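Local coordinates for protein glucokinase (Streptomyces griseus, PDB 3VGM) that probably phosphorylates D-glucose with ATP to give D-glucose 6-phosphate and ADP, as a ROK-family glucokinase that also binds zinc, at residues D124-T129 with G136-G141; N107-G112 with G299-V304. All coordinates share one frame; numbering follows the deposited sequence.

Contact 1 (D124-T129 with G136-G141); sequences DVICIT and GGIIIG. With K (potassium ion), chain D.
Gly-136 lies beside the opposing strand and, having no side chain, lets its CA come 3.0 Å from Cys-127 O. Its own carbonyl turns out of the ladder to a potassium ion, with O 2.6 Å from the metal, and Asn-104, Asn-107 and Ala-153 also bind that ion. Gly-137 forms a hydrogen-bonded pair with Cys-127: Cys-127 N bonds to Gly-137 O, and Gly-137 N returns a bond to Cys-127 O. Ile-138 then faces Ile-126 in a non-hydrogen-bonded pair, their side chains alongside and pointing the same way. Ile-126 carries CG1 beside its backbone N (chi1 -65°), and a second turn (chi2 -61°) brings CD1 to 3.8 Å from Ile-138 CG1. The two antiparallel strands form the beta hairpin 125-130/134-140 in the second mixed sheet of this actin-like ATPase fold; Phe-155 and Phe-251 cover the face carrying Ile-126, Ile-128 and Ile-138. Ile-139 pairs with Val-125 through both backbone bonds, while its CG1 lies 4.1 Å from Val-125 CG2 on the face covered by helix 105-116. At Ile-140 the CG2 methyl packs 3.5 Å from Asp-124 OD1. The same oxygen accepts the N-H of Gly-141, with N 2.8 Å from OD1 (N-H...O 162°), met from above the carboxylate plane. With an alanine at Asp-124, Gly-141 N is likely to lose this acceptor, and the turn after Ile-140 its tie to the residue preceding strand 125-130.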
loop_
_atom_site.group_PDB
_atom_site.type_symbol
_atom_site.label_atom_id
_atom_site.label_comp_id
_atom_site.label_asym_id
_atom_site.label_seq_id
_atom_site.Cartn_x
_atom_site.Cartn_y
_atom_site.Cartn_z
ATOM N N ASP A 124 3.236 0.876 32.851
ATOM C CA ASP A 124 2.563 1.077 31.565
ATOM C C ASP A 124 3.253 0.186 30.517
ATOM O O ASP A 124 4.363 0.486 30.090
ATOM C CB ASP A 124 2.610 2.546 31.130
ATOM C CG ASP A 124 1.887 3.490 32.129
ATOM O OD1 ASP A 124 0.645 3.601 32.097
ATOM O OD2 ASP A 124 2.567 4.134 32.958
ATOM N N VAL A 125 2.614 -0.923 30.149
ATOM C CA VAL A 125 3.227 -1.898 29.222
ATOM C C VAL A 125 2.196 -2.342 28.203
ATOM O O VAL A 125 0.996 -2.319 28.487
ATOM C CB VAL A 125 3.938 -3.128 29.929
ATOM C CG1 VAL A 125 4.345 -2.811 31.338
ATOM C CG2 VAL A 125 3.102 -4.371 29.934
ATOM N N ILE A 126 2.662 -2.679 27.015
ATOM C CA ILE A 126 1.796 -3.192 25.966
ATOM C C ILE A 126 2.317 -4.584 25.664
ATOM O O ILE A 126 3.524 -4.761 25.405
ATOM C CB ILE A 126 1.855 -2.302 24.692
ATOM C CG1 ILE A 126 1.296 -0.874 24.946
ATOM C CG2 ILE A 126 1.195 -2.995 23.496
ATOM C CD1 ILE A 126 -0.202 -0.831 25.384
ATOM N N CYS A 127 1.429 -5.574 25.736
ATOM C CA CYS A 127 1.829 -6.965 25.448
ATOM C C CYS A 127 1.286 -7.341 24.085
ATOM O O CYS A 127 0.162 -6.958 23.761
ATOM C CB CYS A 127 1.249 -7.896 26.495
ATOM S SG CYS A 127 1.828 -7.464 28.133
ATOM N N ILE A 128 2.070 -8.059 23.273
ATOM C CA ILE A 128 1.595 -8.496 21.975
ATOM C C ILE A 128 1.802 -10.018 21.921
ATOM O O ILE A 128 2.828 -10.510 22.387
ATOM C CB ILE A 128 2.409 -7.831 20.823
ATOM C CG1 ILE A 128 2.213 -6.305 20.809
ATOM C CG2 ILE A 128 2.025 -8.401 19.476
ATOM C CD1 ILE A 128 0.824 -5.905 20.606
ATOM N N THR A 129 0.830 -10.736 21.376
ATOM C CA THR A 129 0.947 -12.176 21.172
ATOM C C THR A 129 0.951 -12.449 19.678
ATOM O O THR A 129 -0.034 -12.181 18.995
ATOM C CB THR A 129 -0.228 -12.935 21.828
ATOM O OG1 THR A 129 -0.327 -12.565 23.213
ATOM C CG2 THR A 129 0.016 -14.445 21.753
ATOM N N GLY A 136 -3.283 -8.780 21.762
ATOM C CA GLY A 136 -2.461 -8.091 22.756
ATOM C C GLY A 136 -3.291 -7.613 23.920
ATOM O O GLY A 136 -4.483 -7.921 24.008
ATOM N N GLY A 137 -2.648 -6.884 24.815
ATOM C CA GLY A 137 -3.309 -6.329 25.985
ATOM C C GLY A 137 -2.616 -5.035 26.389
ATOM O O GLY A 137 -1.417 -4.830 26.120
ATOM N N ILE A 138 -3.381 -4.173 27.034
ATOM C CA ILE A 138 -2.921 -2.874 27.464
ATOM C C ILE A 138 -2.922 -2.783 28.974
ATOM O O ILE A 138 -3.974 -2.958 29.605
ATOM C CB ILE A 138 -3.898 -1.777 26.925
ATOM C CG1 ILE A 138 -3.893 -1.764 25.386
ATOM C CG2 ILE A 138 -3.573 -0.383 27.510
ATOM C CD1 ILE A 138 -5.191 -1.144 24.788
ATOM N N ILE A 139 -1.758 -2.453 29.535
ATOM C CA ILE A 139 -1.666 -2.073 30.948
ATOM C C ILE A 139 -1.275 -0.608 31.028
ATOM O O ILE A 139 -0.220 -0.202 30.500
ATOM C CB ILE A 139 -0.588 -2.894 31.704
ATOM C CG1 ILE A 139 -0.738 -4.395 31.457
ATOM C CG2 ILE A 139 -0.541 -2.488 33.217
ATOM C CD1 ILE A 139 -2.017 -5.017 31.956
ATOM N N ILE A 140 -2.137 0.190 31.669
ATOM C CA ILE A 140 -1.874 1.620 31.860
ATOM C C ILE A 140 -2.174 1.934 33.307
ATOM O O ILE A 140 -3.218 1.534 33.826
ATOM C CB ILE A 140 -2.748 2.501 30.939
ATOM C CG1 ILE A 140 -2.263 2.423 29.476
ATOM C CG2 ILE A 140 -2.727 4.031 31.387
ATOM C CD1 ILE A 140 -3.216 3.115 28.507
ATOM N N GLY A 141 -1.240 2.612 33.965
ATOM C CA GLY A 141 -1.334 2.879 35.411
ATOM C C GLY A 141 -1.639 1.644 36.228
ATOM O O GLY A 141 -2.530 1.668 37.102
HETATM K K K D . -7.087 -7.941 23.584
HETATM O O HOH W 1 -6.342 -9.421 21.364
HETATM O O HOH W 2 -9.781 -7.691 22.811
#

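Contact 2 (N107-G112 with G299-V304); sequences NAAAWG and GKAGLV. With K (potassium ion), chain D.
Ala-108 sends its CB toward the start of helix 301-309, where the methyl meets the carbonyl of Gly-302, CB to O 3.7 Å. One residue on comes the closest CA-CA approach, Ala-109 CA to Gly-302 CA 3.7 Å. The same spacing separates Ala-109 N from Gly-302 CA, so main chain packs directly on main chain. The Ala-109 methyl lies 3.9 Å from Ala-301 CB, and Ala-301 CB in turn sits 3.7 Å from Ala-109 O. This is close helix packing through small residues, alanine and glycine on both sides, joining helix 105-116 to helix 301-309 of the ROK fold, two elements far apart in the chain. Trp-111 reaches past the segment 299-304 to a later turn of helix 301-309, where its NE1 is hydrogen-bonded to Asp-308 and its ring touches Leu-309. Gly-112 closes the interface, its CA 3.9 Å from Ala-301 O; a CB built on this glycine would clash with that oxygen. Gly-112 N is already spent within its own helix on Ala-108 O, at 2.9 Å. Val-304, nearly one turn beyond Ala-301, packs on Phe-116, further along helix 105-116, and on Ile-25 of strand 25-32.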
loop_
_atom_site.group_PDB
_atom_site.type_symbol
_atom_site.label_atom_id
_atom_site.label_comp_id
_atom_site.label_asym_id
_atom_site.label_seq_id
_atom_site.Cartn_x
_atom_site.Cartn_y
_atom_site.Cartn_z
ATOM N N ASN A 107 -5.798 -10.376 26.453
ATOM C CA ASN A 107 -5.896 -9.576 27.692
ATOM C C ASN A 107 -5.427 -10.400 28.884
ATOM O O ASN A 107 -4.633 -9.921 29.721
ATOM C CB ASN A 107 -7.334 -9.095 27.976
ATOM C CG ASN A 107 -7.771 -7.928 27.097
ATOM O OD1 ASN A 107 -6.983 -7.365 26.333
ATOM N ND2 ASN A 107 -9.044 -7.560 27.209
ATOM N N ALA A 108 -5.950 -11.625 28.988
ATOM C CA ALA A 108 -5.543 -12.524 30.068
ATOM C C ALA A 108 -4.035 -12.791 30.044
ATOM O O ALA A 108 -3.374 -12.723 31.094
ATOM C CB ALA A 108 -6.326 -13.847 29.992
ATOM N N ALA A 109 -3.493 -13.114 28.868
ATOM C CA ALA A 109 -2.040 -13.343 28.740
ATOM C C ALA A 109 -1.226 -12.101 29.117
ATOM O O ALA A 109 -0.179 -12.210 29.760
ATOM C CB ALA A 109 -1.652 -13.857 27.322
ATOM N N ALA A 110 -1.720 -10.921 28.725
ATOM C CA ALA A 110 -1.052 -9.664 29.047
ATOM C C ALA A 110 -1.023 -9.481 30.556
ATOM O O ALA A 110 0.000 -9.108 31.127
ATOM C CB ALA A 110 -1.753 -8.461 28.350
ATOM N N TRP A 111 -2.155 -9.720 31.216
ATOM C CA TRP A 111 -2.200 -9.562 32.668
ATOM C C TRP A 111 -1.252 -10.589 33.334
ATOM O O TRP A 111 -0.544 -10.253 34.283
ATOM C CB TRP A 111 -3.639 -9.751 33.176
ATOM C CG TRP A 111 -3.767 -9.537 34.642
ATOM C CD1 TRP A 111 -3.996 -10.499 35.610
ATOM C CD2 TRP A 111 -3.641 -8.295 35.323
ATOM N NE1 TRP A 111 -4.048 -9.902 36.855
ATOM C CE2 TRP A 111 -3.802 -8.556 36.707
ATOM C CE3 TRP A 111 -3.398 -6.971 34.896
ATOM C CZ2 TRP A 111 -3.755 -7.541 37.670
ATOM C CZ3 TRP A 111 -3.335 -5.965 35.855
ATOM C CH2 TRP A 111 -3.515 -6.254 37.228
ATOM N N GLY A 112 -1.248 -11.824 32.838
ATOM C CA GLY A 112 -0.290 -12.834 33.348
ATOM C C GLY A 112 1.153 -12.342 33.251
ATOM O O GLY A 112 1.906 -12.395 34.232
ATOM N N GLY A 299 3.334 -20.351 26.865
ATOM C CA GLY A 299 1.950 -20.658 26.550
ATOM C C GLY A 299 1.057 -20.664 27.778
ATOM O O GLY A 299 -0.153 -20.755 27.637
ATOM N N LYS A 300 1.649 -20.569 28.968
ATOM C CA LYS A 300 0.879 -20.574 30.220
ATOM C C LYS A 300 0.350 -19.194 30.635
ATOM O O LYS A 300 -0.436 -19.096 31.589
ATOM C CB LYS A 300 1.716 -21.218 31.356
ATOM C CG LYS A 300 2.035 -22.674 30.976
ATOM C CD LYS A 300 2.985 -23.366 31.945
ATOM C CE LYS A 300 3.498 -24.708 31.355
ATOM N NZ LYS A 300 4.368 -25.502 32.340
ATOM N N ALA A 301 0.766 -18.136 29.927
ATOM C CA ALA A 301 0.424 -16.759 30.360
ATOM C C ALA A 301 -1.098 -16.538 30.462
ATOM O O ALA A 301 -1.565 -15.920 31.407
ATOM C CB ALA A 301 1.061 -15.689 29.385
ATOM N N GLY A 302 -1.860 -17.020 29.482
ATOM C CA GLY A 302 -3.321 -16.770 29.472
ATOM C C GLY A 302 -4.001 -17.508 30.611
ATOM O O GLY A 302 -4.886 -16.964 31.255
ATOM N N LEU A 303 -3.571 -18.745 30.866
ATOM C CA LEU A 303 -4.149 -19.542 31.968
ATOM C C LEU A 303 -3.921 -18.848 33.319
ATOM O O LEU A 303 -4.869 -18.626 34.101
ATOM C CB LEU A 303 -3.597 -20.987 31.934
ATOM C CG LEU A 303 -4.319 -22.058 32.774
ATOM C CD1 LEU A 303 -3.961 -23.471 32.294
ATOM C CD2 LEU A 303 -3.913 -21.896 34.202
ATOM N N VAL A 304 -2.674 -18.493 33.586
ATOM C CA VAL A 304 -2.300 -17.786 34.808
ATOM C C VAL A 304 -3.019 -16.428 34.915
ATOM O O VAL A 304 -3.571 -16.082 35.970
ATOM C CB VAL A 304 -0.753 -17.592 34.853
ATOM C CG1 VAL A 304 -0.366 -16.636 35.908
ATOM C CG2 VAL A 304 -0.068 -18.983 35.155
HETATM K K K D . -7.087 -7.941 23.584
HETATM O O HOH W 1 -6.342 -9.421 21.364
HETATM O O HOH W 2 -9.781 -7.691 22.811
#

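Helix 105-116 joins the two contacts: it packs on helix 301-309 in contact 2 and on the hairpin of contact 1, and the centres of the two contacts are about 12 Å apart. Ala-110 CB lies 3.5 Å from Gly-137 CA and 3.6 Å from Cys-127 CB, while Ile-139 CD1 rests 3.8 Å from Trp-111 CE3. Both contacts also feed the same potassium ion, through Gly-136 O in contact 1 and Asn-107 OD1, 2.8 Å from the metal, in contact 2; two waters, with Asn-104 and Ala-153, also bind the ion. Bound glucose is nearby, about 6 Å from the side chain of Thr-129 and about 8 Å from that of Ala-109.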